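Local atomic coordinates of putative histidine protein kinase (Rhodobacter sphaeroides, PDB entry 3KYJ), a protein that probably relays chemoreceptor signals to the flagellar motors as the CheA3 histidine kinase, this chain being the piece that holds its Hpt phosphotransfer domain. Residues D25-S30 against R49-F54; L32-Q35 against D39-A42; A42-L47 against G78-A83. One frame throughout, in Å; residues are numbered along the deposited sequence. Where two conformers were deposited one is given.

In the fold
From the N terminus, helix 10-35 runs up to a short turn and helix 40-60 returns beside it. Contact 1 (25-30 with 49-54) joins these helices in the buried middle of the bundle and closes a loop of 18 residues. Contact 2 (32-35 with 39-42) is nested inside that loop, at the surface, closing a turn of three residues. Contact 3 starts at Ala42, on which contact 2 ends, and joins 42-47 to 78-83 at the end of helix 64-82, closing a loop of 30 residues; its segments alternate with those of contact 1, so the two cross. Together the three make helix 40-60 the shared element between helices 10-35 and 64-82.

Contact 1: residues D25-S30 against R49-F54; sequences DAMEAS and RAVHTF
Ala50 points its CB at helix 10-35, where it meets the CB of Ala26 at 4.0 Å and comes within 3.8 Å of the backbone N of Met27. The methyl therefore lies against the opposing backbone as well as its side chains, and Met27 and Ala50 have the nearest CA atoms of the pair, 5.5 Å apart. The alanines Ala26 and Ala50 are consistent with an 8.7 Å separation of the two short axes. Met27 works differently. Its CG stands anti to the backbone N (chi1 177°) and the chain runs extended to its end, so that SD and CE pass at a slant across the CG2 branch of Val51: Met27 CE lies 3.8 Å from Val51 CG2, SD is as close to that methyl as CE is, and CG is slightly farther. Val51 offers that branch because CG1, not CG2, is the one anti to its backbone N.

The two segments run nearly antiparallel, at 154°, as neighbouring helices in the antiparallel helical bundle of an Hpt domain. Met27, Ala50 and Val51 are buried, and no hydrogen bond crosses between the segments, so the joint rests on apolar packing alone. Val51 also touches Cys73, Glu74 and Ile77 of helix 64-82, while Met27 reaches Ser99 of helix 89-112, which places the Met27-Val51 pair between four helices: 10-35, 40-60, 64-82 and 89-112. His52, the predicted phosphorylation site, follows Val51 directly but takes no part in the packing against 25-30; its ND1 is hydrogen-bonded to Glu74, and its NE2 to an acidic side chain of another protein chain.

Contact 2: residues L32-Q35 against D39-A42; sequences LALQ and DAAA. With NA (sodium ion), chain C.
The carboxylate of Asp39 does two jobs at once beside the place where Leu34 packs: it chelates a sodium ion with both oxygens and caps the helix that starts after it. The sodium sits 2.2 Å from Asp39 OD2 and 2.5 Å from Asp39 OD1. The same OD2 accepts from Ala41 N at 2.8 Å, with an N-H...O angle of 169°, through the anti lone pair, which faces away from the other oxygen. With CG anti to the backbone N (chi1 -163°), the carboxylate is brought to the first turn, and metal and amide together probably fix its rotation.

Across the turn the touch is apolar. Leu34 sends one branch forward, and its CD2 rests 3.7 Å from Ala40 CA and 3.9 Å from Asp39 C, meeting backbone more closely than the Ala40 methyl. Met87 lies against both Leu34 and Ala40, and Val92 of helix 89-112 adds to the packing on Leu34. Only three residues separate the segments, and the last turn of one helix packs, through Leu34, against the capped start of the next: a helical hairpin, two nearly antiparallel helices joined by a short turn, at one end of the Hpt bundle.

Contact 3: residues A42-L47 against G78-A83; sequences AHVGPL and GLVRDA
Val44, in one of its two conformers, reaches helix 64-82 with both of its methyls, each on a different residue. Val44 CG2 meets Val80 CG1 at 4.0 Å, and Val44 CG1 meets Arg81 CB at the same distance of 4.0 Å. In that conformer CG1 is anti to the backbone N (chi1 170°) and CG2 anti to the carbonyl carbon, which spreads the branches over two consecutive positions of the opposing helix. Val80 answers with its own CG1, likewise anti to its backbone N, and the two valines pass at a slant. The nearest CA atoms, those of Val44 and Arg81, are still 6.8 Å apart, so side chains alone bridge the gap.

Arg81 gives Val44 the root of its side chain and turns its charged end to Asp82 on its own helix and, in a cation-pi contact, to Phe48 on the other. Its chain bends at chi3 (69°), and the guanidinium takes Asp82 side-on: Arg81 NE bonds to Asp82 OD1 at 3.0 Å and Arg81 NH2 to Asp82 OD2 at 3.2 Å, with the carboxylate at the guanidinium edge. Both oxygens are met on the syn side, but NE lies 30° out of the carboxylate plane.

Farther out, Val80 rests on Met87 and on Ile91 of helix 89-112. On the Val44 side, the helix is kinked at Gly45 and Pro46, whose N atoms lack a bond to the preceding turn, near the start of helix 40-60; proline has no N-H to give. This is helix-helix packing that joins the start of helix 40-60 to the end of helix 64-82 at one end of the Hpt bundle. Two kinds of chemistry thus share this surface contact: apolar methyl packing joins the helices, while the bidentate salt bridge probably balances the arginine's charge and steadies its guanidinium.

Contact 1: residues D25-S30 against R49-F54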
loop_
_atom_site.group_PDB
_atom_site.type_symbol
_atom_site.label_atom_id
_atom_site.label_comp_id
_atom_site.label_asym_id
_atom_site.label_seq_id
_atom_site.Cartn_x
_atom_site.Cartn_y
_atom_site.Cartn_z
ATOM N N ASP A 25 10.373 3.565 -11.398
ATOM C CA ASP A 25 11.538 2.918 -12.010
ATOM C C ASP A 25 11.241 1.429 -12.227
ATOM O O ASP A 25 11.610 0.865 -13.254
ATOM C CB ASP A 25 12.789 3.068 -11.140
ATOM C CG ASP A 25 13.424 4.460 -11.229
ATOM O OD1 ASP A 25 13.057 5.258 -12.125
ATOM O OD2 ASP A 25 14.303 4.742 -10.393
ATOM N N ALA A 26 10.601 0.800 -11.244
ATOM C CA ALA A 26 10.279 -0.630 -11.341
ATOM C C ALA A 26 9.201 -0.866 -12.409
ATOM O O ALA A 26 9.259 -1.832 -13.155
ATOM C CB ALA A 26 9.826 -1.168 -9.980
ATOM N N MET A 27 8.218 0.037 -12.480
ATOM C CA MET A 27 7.181 -0.048 -13.491
ATOM C C MET A 27 7.791 0.031 -14.894
ATOM O O MET A 27 7.554 -0.842 -15.748
ATOM C CB MET A 27 6.157 1.074 -13.284
ATOM C CG MET A 27 5.073 1.110 -14.338
ATOM S SD MET A 27 3.992 2.548 -14.084
ATOM C CE MET A 27 2.685 2.154 -15.222
ATOM N N GLU A 28 8.625 1.041 -15.112
ATOM C CA GLU A 28 9.287 1.191 -16.393
ATOM C C GLU A 28 10.214 0.019 -16.711
ATOM O O GLU A 28 10.241 -0.454 -17.842
ATOM C CB GLU A 28 10.063 2.506 -16.458
ATOM C CG GLU A 28 10.534 2.794 -17.875
ATOM C CD GLU A 28 11.457 3.990 -18.001
ATOM O OE1 GLU A 28 12.143 4.336 -17.018
ATOM O OE2 GLU A 28 11.513 4.555 -19.113
ATOM N N ALA A 29 10.975 -0.468 -15.737
ATOM C CA ALA A 29 11.887 -1.590 -16.013
ATOM C C ALA A 29 11.132 -2.831 -16.489
ATOM O O ALA A 29 11.571 -3.518 -17.430
ATOM C CB ALA A 29 12.721 -1.927 -14.792
ATOM N N SER A 30 10.011 -3.144 -15.833
ATOM C CA SER A 30 9.235 -4.320 -16.228
ATOM C C SER A 30 8.672 -4.153 -17.650
ATOM O O SER A 30 8.673 -5.105 -18.445
ATOM C CB SER A 30 8.093 -4.575 -15.260
ATOM O OG SER A 30 8.584 -4.791 -13.945
ATOM N N ARG A 49 2.860 -4.801 -8.561
ATOM C CA ARG A 49 3.277 -4.290 -7.257
ATOM C C ARG A 49 3.752 -2.838 -7.330
ATOM O O ARG A 49 3.452 -2.042 -6.435
ATOM C CB ARG A 49 4.352 -5.206 -6.661
ATOM C CG ARG A 49 3.772 -6.554 -6.251
ATOM C CD ARG A 49 4.766 -7.411 -5.457
ATOM N NE ARG A 49 5.896 -7.858 -6.262
ATOM C CZ ARG A 49 5.929 -8.965 -7.004
ATOM N NH1 ARG A 49 4.868 -9.751 -7.114
ATOM N NH2 ARG A 49 7.029 -9.258 -7.668
ATOM N N ALA A 50 4.470 -2.494 -8.396
ATOM C CA ALA A 50 4.972 -1.130 -8.550
ATOM C C ALA A 50 3.820 -0.129 -8.683
ATOM O O ALA A 50 3.815 0.913 -8.027
ATOM C CB ALA A 50 5.878 -1.053 -9.744
ATOM N N VAL A 51 2.845 -0.456 -9.510
ATOM C CA VAL A 51 1.704 0.416 -9.727
ATOM C C VAL A 51 0.865 0.488 -8.454
ATOM O O VAL A 51 0.431 1.565 -8.048
ATOM C CB VAL A 51 0.876 -0.067 -10.926
ATOM C CG1 VAL A 51 -0.391 0.767 -11.049
ATOM C CG2 VAL A 51 1.713 0.087 -12.196
ATOM N N HIS A 52 0.700 -0.643 -7.780
ATOM C CA HIS A 52 -0.087 -0.682 -6.559
ATOM C C HIS A 52 0.546 0.200 -5.463
ATOM O O HIS A 52 -0.142 0.924 -4.741
ATOM C CB HIS A 52 -0.230 -2.128 -6.091
ATOM C CG HIS A 52 -1.139 -2.289 -4.918
ATOM N ND1 HIS A 52 -2.504 -2.111 -5.005
ATOM C CD2 HIS A 52 -0.878 -2.605 -3.626
ATOM C CE1 HIS A 52 -3.043 -2.313 -3.815
ATOM N NE2 HIS A 52 -2.080 -2.614 -2.962
ATOM N N THR A 53 1.867 0.140 -5.351
ATOM C CA THR A 53 2.589 0.981 -4.420
ATOM C C THR A 53 2.399 2.465 -4.764
ATOM O O THR A 53 2.109 3.308 -3.896
ATOM C CB THR A 53 4.079 0.632 -4.458
ATOM O OG1 THR A 53 4.247 -0.648 -3.852
ATOM C CG2 THR A 53 4.916 1.678 -3.709
ATOM N N PHE A 54 2.570 2.806 -6.040
ATOM C CA PHE A 54 2.414 4.187 -6.452
ATOM C C PHE A 54 0.997 4.700 -6.146
ATOM O O PHE A 54 0.821 5.797 -5.621
ATOM C CB PHE A 54 2.771 4.323 -7.923
ATOM C CG PHE A 54 2.886 5.749 -8.362
ATOM C CD1 PHE A 54 4.087 6.416 -8.277
ATOM C CD2 PHE A 54 1.774 6.434 -8.806
ATOM C CE1 PHE A 54 4.193 7.741 -8.655
ATOM C CE2 PHE A 54 1.864 7.767 -9.171
ATOM C CZ PHE A 54 3.065 8.422 -9.098
#

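Contact 2: residues L32-Q35 against D39-A42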
loop_
_atom_site.group_PDB
_atom_site.type_symbol
_atom_site.label_atom_id
_atom_site.label_comp_id
_atom_site.label_asym_id
_atom_site.label_seq_id
_atom_site.Cartn_x
_atom_site.Cartn_y
_atom_site.Cartn_z
ATOM N N LEU A 32 9.801 -2.184 -20.109
ATOM C CA LEU A 32 10.876 -2.204 -21.101
ATOM C C LEU A 32 11.378 -3.631 -21.301
ATOM O O LEU A 32 11.708 -4.005 -22.413
ATOM C CB LEU A 32 12.024 -1.269 -20.703
ATOM C CG LEU A 32 11.694 0.232 -20.787
ATOM C CD1 LEU A 32 12.834 1.046 -20.266
ATOM C CD2 LEU A 32 11.331 0.665 -22.205
ATOM N N ALA A 33 11.421 -4.426 -20.239
ATOM C CA ALA A 33 11.787 -5.831 -20.378
ATOM C C ALA A 33 10.781 -6.581 -21.254
ATOM O O ALA A 33 11.182 -7.386 -22.111
ATOM C CB ALA A 33 11.937 -6.483 -18.993
ATOM N N LEU A 34 9.489 -6.281 -21.088
ATOM C CA LEU A 34 8.461 -6.913 -21.900
ATOM C C LEU A 34 8.596 -6.485 -23.356
ATOM O O LEU A 34 8.475 -7.283 -24.278
ATOM C CB LEU A 34 7.069 -6.583 -21.353
ATOM C CG LEU A 34 6.736 -7.231 -20.010
ATOM C CD1 LEU A 34 5.454 -6.636 -19.445
ATOM C CD2 LEU A 34 6.637 -8.762 -20.128
ATOM N N GLN A 35 8.884 -5.215 -23.563
ATOM C CA GLN A 35 9.050 -4.707 -24.906
ATOM C C GLN A 35 10.243 -5.358 -25.593
ATOM O O GLN A 35 10.244 -5.522 -26.807
ATOM C CB GLN A 35 9.217 -3.190 -24.837
ATOM C CG GLN A 35 9.057 -2.486 -26.127
ATOM C CD GLN A 35 9.081 -0.991 -25.921
ATOM O OE1 GLN A 35 10.033 -0.453 -25.364
ATOM N NE2 GLN A 35 8.022 -0.316 -26.343
ATOM N N ASP A 39 9.444 -12.622 -20.925
ATOM C CA ASP A 39 8.154 -13.215 -20.703
ATOM C C ASP A 39 7.338 -12.520 -19.608
ATOM O O ASP A 39 7.854 -12.111 -18.554
ATOM C CB ASP A 39 8.370 -14.687 -20.352
ATOM C CG ASP A 39 7.125 -15.500 -20.500
ATOM O OD1 ASP A 39 6.998 -16.293 -21.458
ATOM O OD2 ASP A 39 6.234 -15.344 -19.658
ATOM N N ALA A 40 6.048 -12.368 -19.879
ATOM C CA ALA A 40 5.096 -11.838 -18.904
ATOM C C ALA A 40 5.151 -12.520 -17.540
ATOM O O ALA A 40 4.917 -11.890 -16.516
ATOM C CB ALA A 40 3.693 -11.923 -19.463
ATOM N N ALA A 41 5.485 -13.804 -17.504
ATOM C CA ALA A 41 5.508 -14.552 -16.259
ATOM C C ALA A 41 6.453 -13.914 -15.250
ATOM O O ALA A 41 6.208 -13.968 -14.067
ATOM C CB ALA A 41 5.899 -16.021 -16.512
ATOM N N ALA A 42 7.547 -13.336 -15.733
ATOM C CA ALA A 42 8.562 -12.745 -14.861
ATOM C C ALA A 42 8.251 -11.306 -14.466
ATOM O O ALA A 42 8.855 -10.772 -13.539
ATOM C CB ALA A 42 9.934 -12.793 -15.549
HETATM NA NA NA C . 4.631 -16.380 -20.819
#

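Contact 3: residues A42-L47 against G78-A83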
loop_
_atom_site.group_PDB
_atom_site.type_symbol
_atom_site.label_atom_id
_atom_site.label_comp_id
_atom_site.label_asym_id
_atom_site.label_seq_id
_atom_site.Cartn_x
_atom_site.Cartn_y
_atom_site.Cartn_z
ATOM N N ALA A 42 7.547 -13.336 -15.733
ATOM C CA ALA A 42 8.562 -12.745 -14.861
ATOM C C ALA A 42 8.251 -11.306 -14.466
ATOM O O ALA A 42 8.855 -10.772 -13.539
ATOM C CB ALA A 42 9.934 -12.793 -15.549
ATOM N N HIS A 43 7.323 -10.680 -15.174
ATOM C CA HIS A 43 7.176 -9.226 -15.052
ATOM C C HIS A 43 5.814 -8.723 -14.612
ATOM O O HIS A 43 5.729 -7.598 -14.123
ATOM C CB HIS A 43 7.578 -8.566 -16.359
ATOM C CG HIS A 43 9.030 -8.713 -16.655
ATOM N ND1 HIS A 43 10.000 -8.058 -15.926
ATOM C CD2 HIS A 43 9.687 -9.515 -17.527
ATOM C CE1 HIS A 43 11.193 -8.414 -16.369
ATOM N NE2 HIS A 43 11.030 -9.299 -17.336
ATOM N N VAL A 44 4.748 -9.508 -14.761
ATOM C CA VAL A 44 3.416 -8.990 -14.416
ATOM C C VAL A 44 3.282 -8.748 -12.901
ATOM O O VAL A 44 2.684 -7.767 -12.479
ATOM C CB VAL A 44 2.294 -9.897 -15.005
ATOM C CG1 VAL A 44 0.906 -9.531 -14.461
ATOM C CG2 VAL A 44 2.292 -9.771 -16.523
ATOM N N GLY A 45 3.872 -9.610 -12.084
ATOM C CA GLY A 45 3.865 -9.408 -10.647
ATOM C C GLY A 45 4.586 -8.144 -10.221
ATOM O O GLY A 45 4.006 -7.305 -9.537
ATOM N N PRO A 46 5.848 -7.982 -10.634
ATOM C CA PRO A 46 6.587 -6.758 -10.320
ATOM C C PRO A 46 5.880 -5.509 -10.828
ATOM O O PRO A 46 5.866 -4.492 -10.149
ATOM C CB PRO A 46 7.931 -6.974 -11.021
ATOM C CG PRO A 46 8.122 -8.494 -11.018
ATOM C CD PRO A 46 6.732 -9.053 -11.154
ATOM N N LEU A 47 5.305 -5.587 -12.020
ATOM C CA LEU A 47 4.596 -4.458 -12.597
ATOM C C LEU A 47 3.376 -4.086 -11.737
ATOM O O LEU A 47 3.185 -2.916 -11.384
ATOM C CB LEU A 47 4.198 -4.816 -14.031
ATOM C CG LEU A 47 3.289 -3.808 -14.719
ATOM C CD1 LEU A 47 3.953 -2.428 -14.842
ATOM C CD2 LEU A 47 2.937 -4.329 -16.103
ATOM N N GLY A 78 -4.374 -6.044 -13.700
ATOM C CA GLY A 78 -5.146 -7.087 -13.045
ATOM C C GLY A 78 -5.905 -8.010 -13.996
ATOM O O GLY A 78 -6.080 -9.197 -13.706
ATOM N N LEU A 79 -6.352 -7.492 -15.134
ATOM C CA LEU A 79 -7.028 -8.339 -16.124
ATOM C C LEU A 79 -6.062 -9.386 -16.668
ATOM O O LEU A 79 -6.447 -10.531 -16.912
ATOM C CB LEU A 79 -7.546 -7.529 -17.300
ATOM C CG LEU A 79 -8.721 -6.588 -17.042
ATOM C CD1 LEU A 79 -8.974 -5.785 -18.305
ATOM C CD2 LEU A 79 -9.955 -7.375 -16.633
ATOM N N VAL A 80 -4.820 -8.977 -16.902
ATOM C CA VAL A 80 -3.756 -9.915 -17.321
ATOM C C VAL A 80 -3.482 -10.930 -16.218
ATOM O O VAL A 80 -3.416 -12.136 -16.468
ATOM C CB VAL A 80 -2.448 -9.175 -17.678
ATOM C CG1 VAL A 80 -1.353 -10.170 -18.004
ATOM C CG2 VAL A 80 -2.663 -8.248 -18.860
ATOM N N ARG A 81 -3.329 -10.449 -14.988
ATOM C CA ARG A 81 -2.915 -11.322 -13.897
ATOM C C ARG A 81 -4.024 -12.304 -13.512
ATOM O O ARG A 81 -3.740 -13.471 -13.225
ATOM C CB ARG A 81 -2.494 -10.485 -12.679
ATOM C CG ARG A 81 -1.829 -11.304 -11.582
ATOM C CD ARG A 81 -1.657 -10.493 -10.316
ATOM N NE ARG A 81 -2.950 -10.209 -9.698
ATOM C CZ ARG A 81 -3.104 -9.488 -8.596
ATOM N NH1 ARG A 81 -2.045 -8.983 -7.990
ATOM N NH2 ARG A 81 -4.314 -9.282 -8.098
ATOM N N ASP A 82 -5.280 -11.856 -13.550
ATOM C CA ASP A 82 -6.390 -12.608 -12.964
ATOM C C ASP A 82 -7.441 -13.125 -13.943
ATOM O O ASP A 82 -8.071 -14.159 -13.683
ATOM C CB ASP A 82 -7.109 -11.728 -11.937
ATOM C CG ASP A 82 -6.187 -11.258 -10.837
ATOM O OD1 ASP A 82 -5.181 -11.949 -10.584
ATOM O OD2 ASP A 82 -6.467 -10.190 -10.238
ATOM N N ALA A 83 -7.629 -12.424 -15.056
ATOM C CA ALA A 83 -8.750 -12.695 -15.963
ATOM C C ALA A 83 -8.295 -13.237 -17.315
ATOM O O ALA A 83 -9.056 -13.251 -18.304
ATOM C CB ALA A 83 -9.557 -11.438 -16.164
#